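Local atomic coordinates of mitochondrial import inner membrane translocase subunit TIM21 (Saccharomyces cerevisiae, PDB entry 2CIU), a protein that belongs to the TIM23 complex of the mitochondrial inner membrane, keeps the TOM and TIM23 complexes in close contact and binds TOM22. Residues M17-L28 with V107-I118. Sequence-based numbering, arbitrary orientation.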
# COMPACT_ATOMS: atom_id res chain seq x y z
N MET A 17 -2.33 -7.09 3.99
CA MET A 17 -3.68 -6.56 4.05
C MET A 17 -4.27 -6.42 2.65
O MET A 17 -5.44 -6.72 2.41
CB MET A 17 -3.70 -5.18 4.69
CG MET A 17 -3.34 -5.14 6.14
SD MET A 17 -3.26 -3.40 6.62
CE MET A 17 -4.87 -2.90 6.17
N VAL A 18 -3.46 -5.91 1.73
CA VAL A 18 -3.89 -5.71 0.36
C VAL A 18 -4.24 -7.02 -0.33
O VAL A 18 -5.28 -7.14 -0.97
CB VAL A 18 -2.78 -5.00 -0.44
CG1 VAL A 18 -3.19 -4.85 -1.90
CG2 VAL A 18 -2.46 -3.66 0.20
N GLU A 19 -3.35 -7.99 -0.18
CA GLU A 19 -3.50 -9.30 -0.80
C GLU A 19 -4.73 -10.06 -0.33
O GLU A 19 -5.34 -10.80 -1.10
CB GLU A 19 -2.25 -10.13 -0.52
CG GLU A 19 -2.29 -11.54 -1.04
CD GLU A 19 -1.08 -12.32 -0.62
OE1 GLU A 19 -0.84 -12.43 0.60
OE2 GLU A 19 -0.36 -12.83 -1.51
N LYS A 20 -5.10 -9.87 0.94
CA LYS A 20 -6.26 -10.58 1.49
C LYS A 20 -7.58 -9.85 1.28
O LYS A 20 -8.64 -10.38 1.60
CB LYS A 20 -6.05 -10.83 2.99
N ASN A 21 -7.52 -8.64 0.73
CA ASN A 21 -8.74 -7.88 0.52
C ASN A 21 -9.48 -8.30 -0.74
O ASN A 21 -8.99 -8.11 -1.86
CB ASN A 21 -8.42 -6.38 0.46
CG ASN A 21 -9.66 -5.53 0.35
OD1 ASN A 21 -10.30 -5.47 -0.70
ND2 ASN A 21 -10.02 -4.87 1.45
N LYS A 22 -10.67 -8.87 -0.57
CA LYS A 22 -11.48 -9.33 -1.69
C LYS A 22 -11.73 -8.28 -2.77
O LYS A 22 -11.61 -8.57 -3.97
CB LYS A 22 -12.83 -9.86 -1.19
N ASP A 23 -12.07 -7.06 -2.36
CA ASP A 23 -12.33 -6.00 -3.33
C ASP A 23 -11.09 -5.67 -4.15
O ASP A 23 -11.18 -5.47 -5.35
CB ASP A 23 -12.82 -4.73 -2.63
CG ASP A 23 -14.27 -4.83 -2.18
OD1 ASP A 23 -15.08 -5.44 -2.91
OD2 ASP A 23 -14.60 -4.28 -1.11
N ILE A 24 -9.93 -5.61 -3.49
CA ILE A 24 -8.69 -5.29 -4.19
C ILE A 24 -8.33 -6.41 -5.17
O ILE A 24 -7.91 -6.15 -6.30
CB ILE A 24 -7.50 -5.10 -3.21
CG1 ILE A 24 -7.77 -3.91 -2.29
CG2 ILE A 24 -6.22 -4.87 -4.00
CD1 ILE A 24 -7.96 -2.61 -3.03
N ARG A 25 -8.52 -7.66 -4.74
CA ARG A 25 -8.22 -8.78 -5.62
C ARG A 25 -9.10 -8.69 -6.87
O ARG A 25 -8.68 -9.03 -7.96
CB ARG A 25 -8.45 -10.11 -4.91
CG ARG A 25 -7.48 -10.38 -3.77
CD ARG A 25 -7.58 -11.83 -3.29
NE ARG A 25 -7.02 -12.76 -4.26
CZ ARG A 25 -5.73 -13.05 -4.37
NH1 ARG A 25 -4.84 -12.48 -3.55
NH2 ARG A 25 -5.31 -13.90 -5.29
N SER A 26 -10.33 -8.22 -6.69
CA SER A 26 -11.25 -8.07 -7.81
C SER A 26 -10.77 -6.96 -8.74
O SER A 26 -10.83 -7.10 -9.96
CB SER A 26 -12.66 -7.76 -7.30
OG SER A 26 -13.57 -7.66 -8.38
N LEU A 27 -10.29 -5.86 -8.17
CA LEU A 27 -9.80 -4.75 -8.98
C LEU A 27 -8.57 -5.18 -9.77
O LEU A 27 -8.33 -4.70 -10.88
CB LEU A 27 -9.44 -3.54 -8.09
CG LEU A 27 -10.59 -2.89 -7.32
CD1 LEU A 27 -10.05 -1.72 -6.49
CD2 LEU A 27 -11.66 -2.42 -8.28
N LEU A 28 -7.78 -6.09 -9.20
CA LEU A 28 -6.58 -6.59 -9.87
C LEU A 28 -6.92 -7.70 -10.86
O LEU A 28 -6.05 -8.18 -11.57
CB LEU A 28 -5.58 -7.12 -8.84
CG LEU A 28 -4.85 -6.08 -7.98
CD1 LEU A 28 -4.12 -6.79 -6.85
CD2 LEU A 28 -3.87 -5.30 -8.85
N VAL A 107 -5.23 2.17 -2.48
CA VAL A 107 -4.70 1.43 -3.61
C VAL A 107 -5.25 1.98 -4.89
O VAL A 107 -6.46 2.14 -5.04
CB VAL A 107 -5.11 -0.06 -3.52
CG1 VAL A 107 -4.52 -0.82 -4.70
CG2 VAL A 107 -4.66 -0.63 -2.20
N ASP A 108 -4.34 2.28 -5.82
CA ASP A 108 -4.72 2.81 -7.12
C ASP A 108 -4.47 1.78 -8.22
O ASP A 108 -3.32 1.42 -8.46
CB ASP A 108 -3.89 4.06 -7.47
CG ASP A 108 -4.33 5.31 -6.72
OD1 ASP A 108 -5.48 5.38 -6.26
OD2 ASP A 108 -3.49 6.24 -6.62
N VAL A 109 -5.54 1.33 -8.87
CA VAL A 109 -5.44 0.39 -9.98
C VAL A 109 -5.93 1.17 -11.20
O VAL A 109 -6.99 1.79 -11.16
CB VAL A 109 -6.35 -0.83 -9.78
CG1 VAL A 109 -6.23 -1.75 -10.99
CG2 VAL A 109 -5.96 -1.57 -8.50
N PRO A 110 -5.16 1.17 -12.29
CA PRO A 110 -5.61 1.93 -13.46
C PRO A 110 -7.03 1.62 -13.92
O PRO A 110 -7.41 0.45 -14.05
CB PRO A 110 -4.56 1.60 -14.52
CG PRO A 110 -3.33 1.41 -13.71
CD PRO A 110 -3.83 0.58 -12.53
N GLY A 111 -7.81 2.67 -14.14
CA GLY A 111 -9.17 2.51 -14.60
C GLY A 111 -10.17 2.22 -13.49
O GLY A 111 -11.36 2.03 -13.76
N GLU A 112 -9.70 2.19 -12.25
CA GLU A 112 -10.57 1.93 -11.12
C GLU A 112 -10.52 3.09 -10.15
O GLU A 112 -9.54 3.84 -10.09
CB GLU A 112 -10.13 0.67 -10.37
CG GLU A 112 -10.01 -0.59 -11.25
CD GLU A 112 -11.34 -1.06 -11.81
OE1 GLU A 112 -12.37 -0.88 -11.13
OE2 GLU A 112 -11.34 -1.61 -12.93
N LYS A 113 -11.58 3.24 -9.36
CA LYS A 113 -11.63 4.31 -8.38
C LYS A 113 -10.64 3.99 -7.27
O LYS A 113 -10.49 2.82 -6.89
CB LYS A 113 -13.04 4.42 -7.79
CG LYS A 113 -13.19 5.54 -6.78
CD LYS A 113 -14.65 5.74 -6.41
CE LYS A 113 -14.82 6.96 -5.52
NZ LYS A 113 -16.25 7.20 -5.18
N ARG A 114 -9.97 5.02 -6.77
CA ARG A 114 -9.02 4.83 -5.68
C ARG A 114 -9.74 4.12 -4.55
O ARG A 114 -10.83 4.53 -4.14
CB ARG A 114 -8.49 6.18 -5.20
CG ARG A 114 -7.69 6.12 -3.93
CD ARG A 114 -6.97 7.44 -3.73
NE ARG A 114 -5.95 7.66 -4.75
CZ ARG A 114 -5.24 8.78 -4.86
NH1 ARG A 114 -5.45 9.78 -4.01
NH2 ARG A 114 -4.31 8.88 -5.79
N TYR A 115 -9.13 3.06 -4.03
CA TYR A 115 -9.72 2.27 -2.97
C TYR A 115 -9.02 2.44 -1.63
O TYR A 115 -7.84 2.13 -1.49
CB TYR A 115 -9.70 0.79 -3.37
CG TYR A 115 -10.54 -0.10 -2.50
CD1 TYR A 115 -11.81 -0.51 -2.93
CD2 TYR A 115 -10.10 -0.50 -1.25
CE1 TYR A 115 -12.60 -1.31 -2.11
CE2 TYR A 115 -10.89 -1.31 -0.43
CZ TYR A 115 -12.13 -1.70 -0.87
OH TYR A 115 -12.91 -2.49 -0.05
N TYR A 116 -9.75 2.94 -0.63
CA TYR A 116 -9.16 3.12 0.68
C TYR A 116 -9.32 1.92 1.60
O TYR A 116 -10.44 1.49 1.89
CB TYR A 116 -9.77 4.35 1.37
CG TYR A 116 -9.19 5.66 0.88
CD1 TYR A 116 -8.16 6.29 1.58
CD2 TYR A 116 -9.64 6.24 -0.30
CE1 TYR A 116 -7.58 7.47 1.11
CE2 TYR A 116 -9.07 7.43 -0.78
CZ TYR A 116 -8.04 8.03 -0.07
OH TYR A 116 -7.44 9.17 -0.55
N LEU A 117 -8.20 1.36 2.03
CA LEU A 117 -8.21 0.25 2.97
C LEU A 117 -8.32 0.86 4.36
O LEU A 117 -8.96 0.31 5.26
CB LEU A 117 -6.93 -0.57 2.87
CG LEU A 117 -6.82 -1.47 1.63
CD1 LEU A 117 -5.45 -2.14 1.60
CD2 LEU A 117 -7.93 -2.52 1.66
N ILE A 118 -7.68 2.01 4.54
CA ILE A 118 -7.72 2.70 5.82
C ILE A 118 -7.99 4.16 5.53
O ILE A 118 -7.17 4.84 4.91
CB ILE A 118 -6.39 2.54 6.58
CG1 ILE A 118 -6.20 1.06 6.93
CG2 ILE A 118 -6.39 3.40 7.85
CD1 ILE A 118 -4.91 0.72 7.62
O HOH W 1 -9.75 -3.82 -13.01
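I24 lays CD1 against the ring of Y115, 3.5 Å from CD2, and the same methyl reaches V107 CB. The contact belongs to the intermembrane-space domain of TIM21, an alpha-beta fold in which helices 6-20 and 22-27 pack on an antiparallel sheet. Here they meet its last hairpin, where V107 and Y115 pair through two backbone hydrogen bonds. V109 to E112 form a type II turn within the connecting loop. With CG anti to the backbone N (chi1 -167°), the Y115 ring reaches over to helix 22-27. Its OH donates to D23 OD2 at 2.7 Å, on the anti lone pair of that oxygen; the carboxylate is turned 55° from the ring. An alanine in place of Y115 would probably leave D23 OD2 without this donor and open a gap beside I24 CD1. L117 and N21 run alongside each other in opposite directions, L117 CD2 3.2 Å from N21 ND2, while L117 CD1 meets V18 CG2 at 3.6 Å. N21 caps helix 22-27: its OD1 accepts from I24 N at 2.8 Å, which leaves ND2 turned to L117. V18 also touches V78 and V87 of the sheet. L27 packs against the residues of the turn, with CB on V109 CG2 and CD2 on E112 OE1. One water joins the two segments there, donating to both L27 O and E112 OE2 at 2.7 Å.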